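Side-chain contacts in fusolin (Anomala cuprea entomopoxvirus, PDB 4YN1), which forms the crystalline spindles of an insect poxvirus, which enhance virulence, and has a domain of the lytic polysaccharide monooxygenase family that probably acts on chitin: residues R78-C81 with W82-Q86; V165-P168 with L169-L172. All coordinates share one frame; numbering follows the deposited sequence.

Contact 1: residues R78-C81 with W82-Q86; sequences RDIC and WIKEQ. With NAG (2-acetamido-2-deoxy-beta-D-glucopyranose), chain B; NAG (2-acetamido-2-deoxy-beta-D-glucopyranose), chain C.
The carbonyl oxygen of D79 takes two backbone N-H groups of the first helical turn. I83 N reaches D79 O at 3.2 Å, while W82 N makes a weak, strongly bent bond to the same atom. D79 also works from its side chain: with CG anti to the backbone N (chi1 -176°), the carboxylate folds over the start of the helix, and OD1 accepts from C81 N at 3.1 Å, the donor standing well above the carboxylate plane. One residue further along, K84 N bonds to I80 O at 2.8 Å. The methylene chain of K84 passes over that oxygen and continues extended, until CE rests 3.9 Å from I80 CG1; beyond CG1 on the same branch, CD1 packs on CB of I83. W82 crosses D79 at about a right angle, and its NE1 is bonded to A73 O. On the side of the glycan, the CB of I80 lies 3.8 Å from the acetamido methyl C8 of the chain C NAG, and R78 O is 3.2 Å from O3 of that sugar. D79 is thus an N-cap aspartate, opening helix 80-87 where I80, with R78 and D79 just before the helix, lines the glycan pocket.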
loop_
_atom_site.group_PDB
_atom_site.type_symbol
_atom_site.label_atom_id
_atom_site.label_comp_id
_atom_site.label_asym_id
_atom_site.label_seq_id
_atom_site.Cartn_x
_atom_site.Cartn_y
_atom_site.Cartn_z
ATOM N N ARG A 78 -13.469 -0.342 17.092
ATOM C CA ARG A 78 -12.432 -1.092 17.803
ATOM C C ARG A 78 -12.456 -2.574 17.496
ATOM O O ARG A 78 -11.459 -3.257 17.739
ATOM C CB ARG A 78 -12.562 -0.942 19.327
ATOM C CG ARG A 78 -12.313 0.487 19.793
ATOM C CD ARG A 78 -12.576 0.689 21.257
ATOM N NE ARG A 78 -12.607 2.109 21.648
ATOM C CZ ARG A 78 -13.672 2.912 21.594
ATOM N NH1 ARG A 78 -14.843 2.457 21.146
ATOM N NH2 ARG A 78 -13.573 4.179 21.977
ATOM N N ASP A 79 -13.595 -3.075 17.065
ATOM C CA ASP A 79 -13.805 -4.494 16.799
ATOM C C ASP A 79 -13.339 -4.841 15.407
ATOM O O ASP A 79 -14.034 -4.548 14.455
ATOM C CB ASP A 79 -15.299 -4.827 16.997
ATOM C CG ASP A 79 -15.629 -6.306 16.832
ATOM O OD1 ASP A 79 -14.681 -7.113 16.654
ATOM O OD2 ASP A 79 -16.825 -6.648 16.845
ATOM N N ILE A 80 -12.184 -5.482 15.284
ATOM C CA ILE A 80 -11.659 -5.857 13.960
ATOM C C ILE A 80 -12.603 -6.785 13.182
ATOM O O ILE A 80 -12.690 -6.666 11.960
ATOM C CB ILE A 80 -10.196 -6.375 14.052
ATOM C CG1 ILE A 80 -9.433 -6.193 12.710
ATOM C CG2 ILE A 80 -10.132 -7.812 14.573
ATOM C CD1 ILE A 80 -9.139 -4.766 12.337
ATOM N N CYS A 81 -13.419 -7.618 13.871
ATOM C CA CYS A 81 -14.400 -8.461 13.166
ATOM C C CYS A 81 -15.442 -7.625 12.442
ATOM O O CYS A 81 -15.821 -7.949 11.321
ATOM C CB CYS A 81 -15.053 -9.439 14.132
ATOM S SG CYS A 81 -13.878 -10.573 14.883
ATOM N N TRP A 82 -15.871 -6.516 13.057
ATOM C CA TRP A 82 -16.792 -5.563 12.445
ATOM C C TRP A 82 -16.113 -4.925 11.200
ATOM O O TRP A 82 -16.726 -4.818 10.143
ATOM C CB TRP A 82 -17.199 -4.461 13.452
ATOM C CG TRP A 82 -18.015 -3.365 12.840
ATOM C CD1 TRP A 82 -17.599 -2.110 12.524
ATOM C CD2 TRP A 82 -19.380 -3.453 12.417
ATOM N NE1 TRP A 82 -18.619 -1.404 11.940
ATOM C CE2 TRP A 82 -19.723 -2.207 11.848
ATOM C CE3 TRP A 82 -20.375 -4.442 12.529
ATOM C CZ2 TRP A 82 -21.014 -1.925 11.389
ATOM C CZ3 TRP A 82 -21.659 -4.152 12.089
ATOM C CH2 TRP A 82 -21.957 -2.920 11.494
ATOM N N ILE A 83 -14.856 -4.546 11.325
ATOM C CA ILE A 83 -14.104 -3.937 10.193
ATOM C C ILE A 83 -14.007 -4.921 9.014
ATOM O O ILE A 83 -14.393 -4.611 7.884
ATOM C CB ILE A 83 -12.706 -3.488 10.683
ATOM C CG1 ILE A 83 -12.825 -2.360 11.756
ATOM C CG2 ILE A 83 -11.766 -3.085 9.514
ATOM C CD1 ILE A 83 -13.557 -1.154 11.365
ATOM N N LYS A 84 -13.529 -6.117 9.316
ATOM C CA LYS A 84 -13.326 -7.183 8.328
ATOM C C LYS A 84 -14.567 -7.566 7.584
ATOM O O LYS A 84 -14.483 -7.903 6.412
ATOM C CB LYS A 84 -12.810 -8.442 9.019
ATOM C CG LYS A 84 -11.405 -8.349 9.557
ATOM C CD LYS A 84 -10.956 -9.719 10.052
ATOM C CE LYS A 84 -9.668 -9.611 10.802
ATOM N NZ LYS A 84 -9.139 -10.947 11.228
ATOM N N GLU A 85 -15.714 -7.600 8.262
ATOM C CA GLU A 85 -16.926 -8.110 7.647
ATOM C C GLU A 85 -17.845 -7.048 7.086
ATOM O O GLU A 85 -18.565 -7.333 6.137
ATOM C CB GLU A 85 -17.660 -9.016 8.665
ATOM C CG GLU A 85 -16.792 -10.111 9.295
ATOM C CD GLU A 85 -16.399 -11.311 8.452
ATOM O OE1 GLU A 85 -15.633 -12.161 8.964
ATOM O OE2 GLU A 85 -16.816 -11.387 7.274
ATOM N N GLN A 86 -17.841 -5.840 7.635
ATOM C CA GLN A 86 -18.747 -4.788 7.176
ATOM C C GLN A 86 -18.107 -3.498 6.680
ATOM O O GLN A 86 -18.754 -2.777 5.926
ATOM C CB GLN A 86 -19.673 -4.400 8.336
ATOM C CG GLN A 86 -20.463 -5.563 8.947
ATOM C CD GLN A 86 -21.467 -6.172 7.995
ATOM O OE1 GLN A 86 -22.068 -5.481 7.167
ATOM N NE2 GLN A 86 -21.695 -7.478 8.108
HETATM C C1 NAG B . -10.163 -3.158 22.292
HETATM C C2 NAG B . -10.949 -2.279 23.266
HETATM C C3 NAG B . -11.983 -3.150 23.979
HETATM C C4 NAG B . -12.891 -3.834 22.968
HETATM C C5 NAG B . -12.082 -4.559 21.895
HETATM C C6 NAG B . -12.936 -5.009 20.736
HETATM C C7 NAG B . -9.914 -0.309 24.348
HETATM C C8 NAG B . -8.908 0.153 25.361
HETATM N N2 NAG B . -10.061 -1.642 24.226
HETATM O O3 NAG B . -12.775 -2.304 24.807
HETATM O O4 NAG B . -13.686 -4.816 23.630
HETATM O O5 NAG B . -11.080 -3.688 21.348
HETATM O O6 NAG B . -12.280 -6.028 19.993
HETATM O O7 NAG B . -10.579 0.484 23.693
HETATM C C1 NAG C . -5.826 -2.724 19.343
HETATM C C2 NAG C . -6.831 -3.860 19.179
HETATM C C3 NAG C . -8.182 -3.388 19.719
HETATM C C4 NAG C . -8.040 -2.915 21.159
HETATM C C5 NAG C . -6.940 -1.859 21.248
HETATM C C6 NAG C . -6.647 -1.393 22.658
HETATM C C7 NAG C . -6.838 -5.449 17.322
HETATM C C8 NAG C . -6.918 -5.615 15.832
HETATM N N2 NAG C . -6.940 -4.206 17.772
HETATM O O3 NAG C . -9.143 -4.438 19.612
HETATM O O4 NAG C . -9.261 -2.335 21.602
HETATM O O5 NAG C . -5.722 -2.424 20.739
HETATM O O6 NAG C . -6.307 -2.485 23.506
HETATM O O7 NAG C . -6.703 -6.403 18.080
#

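Contact 2: residues V165-P168 with L169-L172; sequences VTWP and LLEL
The backbone folds into two successive tight turns, L169 N bonding to T166 O at 2.9 Å and L170 N to W167 O at 3.0 Å. The two turns overlap, enclosing a short 3-10 segment at W167 and P168, and the chain emerges as strand 170-176. On one flank T166 and L169 run alongside each other in the same direction. The hydroxyl of T166 sits between its backbone N and carbonyl carbon (chi1 64°), which brings OG1 to 3.5 Å from L169 CG. L170 carries the apolar flank: its CG rests against T166 O, and its CD1 methyl is shared between W167 CE3 at 3.9 Å and V165 CG1 at 4.2 Å. This 3-10 turn is the lead-in to strand 170-176, which pairs antiparallel with 147-154 in the monooxygenase-like domain; a backbone hydrogen bond between L169 and T155 lies close to the start of that pairing. The indole of W167, set by CG anti to its carbonyl carbon (chi1 -66°), is buried. Y152 and Y212 meet it in edge-to-face stacks, and NE1 gives its hydrogen to V88 O. V165 and L170 also share L92 as a neighbour, and L170 touches the side chains of Y152 and Y212.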
loop_
_atom_site.group_PDB
_atom_site.type_symbol
_atom_site.label_atom_id
_atom_site.label_comp_id
_atom_site.label_asym_id
_atom_site.label_seq_id
_atom_site.Cartn_x
_atom_site.Cartn_y
_atom_site.Cartn_z
ATOM N N VAL A 165 -4.855 -8.611 -1.478
ATOM C CA VAL A 165 -4.624 -8.372 -0.054
ATOM C C VAL A 165 -6.014 -8.541 0.610
ATOM O O VAL A 165 -6.954 -7.865 0.216
ATOM C CB VAL A 165 -4.063 -6.950 0.165
ATOM C CG1 VAL A 165 -4.063 -6.579 1.629
ATOM C CG2 VAL A 165 -2.665 -6.828 -0.419
ATOM N N THR A 166 -6.162 -9.490 1.540
ATOM C CA THR A 166 -7.448 -9.751 2.207
ATOM C C THR A 166 -7.146 -10.056 3.667
ATOM O O THR A 166 -6.013 -10.431 4.001
ATOM C CB THR A 166 -8.193 -10.950 1.533
ATOM O OG1 THR A 166 -7.396 -12.126 1.711
ATOM C CG2 THR A 166 -8.399 -10.754 0.078
ATOM N N TRP A 167 -8.127 -9.851 4.542
ATOM C CA TRP A 167 -7.907 -9.998 5.989
ATOM C C TRP A 167 -7.379 -11.374 6.461
ATOM O O TRP A 167 -6.419 -11.420 7.243
ATOM C CB TRP A 167 -9.144 -9.578 6.773
ATOM C CG TRP A 167 -9.435 -8.121 6.644
ATOM C CD1 TRP A 167 -10.428 -7.535 5.905
ATOM C CD2 TRP A 167 -8.703 -7.053 7.256
ATOM N NE1 TRP A 167 -10.406 -6.182 6.085
ATOM C CE2 TRP A 167 -9.375 -5.857 6.937
ATOM C CE3 TRP A 167 -7.654 -7.008 8.180
ATOM C CZ2 TRP A 167 -8.949 -4.615 7.418
ATOM C CZ3 TRP A 167 -7.234 -5.774 8.661
ATOM C CH2 TRP A 167 -7.864 -4.596 8.256
ATOM N N PRO A 168 -7.853 -12.503 5.922
ATOM C CA PRO A 168 -7.244 -13.798 6.325
ATOM C C PRO A 168 -5.783 -13.981 5.890
ATOM O O PRO A 168 -5.128 -14.924 6.350
ATOM C CB PRO A 168 -8.151 -14.846 5.701
ATOM C CG PRO A 168 -9.143 -14.141 4.908
ATOM C CD PRO A 168 -8.961 -12.683 4.972
ATOM N N LEU A 169 -5.244 -13.084 5.014
ATOM C CA LEU A 169 -3.841 -13.140 4.624
ATOM C C LEU A 169 -3.018 -12.087 5.347
ATOM O O LEU A 169 -1.859 -11.882 4.970
ATOM C CB LEU A 169 -3.695 -12.967 3.103
ATOM C CG LEU A 169 -4.410 -13.963 2.230
ATOM C CD1 LEU A 169 -4.034 -13.748 0.751
ATOM C CD2 LEU A 169 -4.093 -15.382 2.675
ATOM N N LEU A 170 -3.571 -11.442 6.391
ATOM C CA LEU A 170 -2.878 -10.373 7.149
ATOM C C LEU A 170 -2.712 -10.754 8.604
ATOM O O LEU A 170 -3.552 -11.446 9.161
ATOM C CB LEU A 170 -3.674 -9.064 7.051
ATOM C CG LEU A 170 -3.659 -8.332 5.713
ATOM C CD1 LEU A 170 -4.673 -7.228 5.733
ATOM C CD2 LEU A 170 -2.302 -7.786 5.399
ATOM N N GLU A 171 -1.586 -10.379 9.182
ATOM C CA GLU A 171 -1.253 -10.598 10.571
ATOM C C GLU A 171 -0.939 -9.266 11.230
ATOM O O GLU A 171 -0.178 -8.464 10.683
ATOM C CB GLU A 171 -0.092 -11.608 10.703
ATOM C CG GLU A 171 1.277 -11.237 10.178
ATOM C CD GLU A 171 2.238 -12.416 10.207
ATOM O OE1 GLU A 171 3.367 -12.247 10.719
ATOM O OE2 GLU A 171 1.861 -13.512 9.729
ATOM N N LEU A 172 -1.476 -9.057 12.416
ATOM C CA LEU A 172 -1.254 -7.820 13.179
ATOM C C LEU A 172 0.150 -7.776 13.737
ATOM O O LEU A 172 0.589 -8.722 14.380
ATOM C CB LEU A 172 -2.266 -7.725 14.322
ATOM C CG LEU A 172 -2.193 -6.465 15.187
ATOM C CD1 LEU A 172 -2.715 -5.260 14.415
ATOM C CD2 LEU A 172 -3.011 -6.624 16.458
#

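Overall arrangement
Contacts 1 and 2 illustrate how a helix start and a strand entry far apart in sequence can share one layer of packing. Their centres lie 13 Å apart, and W167 is the residue that joins them. K84 CG comes to 3.5 Å from W167 CG, and I83 CG2 to 3.8 Å from W167 CZ2, so helix 80-87 rests against the indole beside the turn of 165-172. Y152 links both to the glycan pocket: it touches I80 in contact 1 and also borders W167 in contact 2. R78, D79 and I80 belong to that pocket directly, whereas the W167 side chain stands back, about 7 Å from a bound NAG, although L172, at the far end of 169-172, touches a NAG.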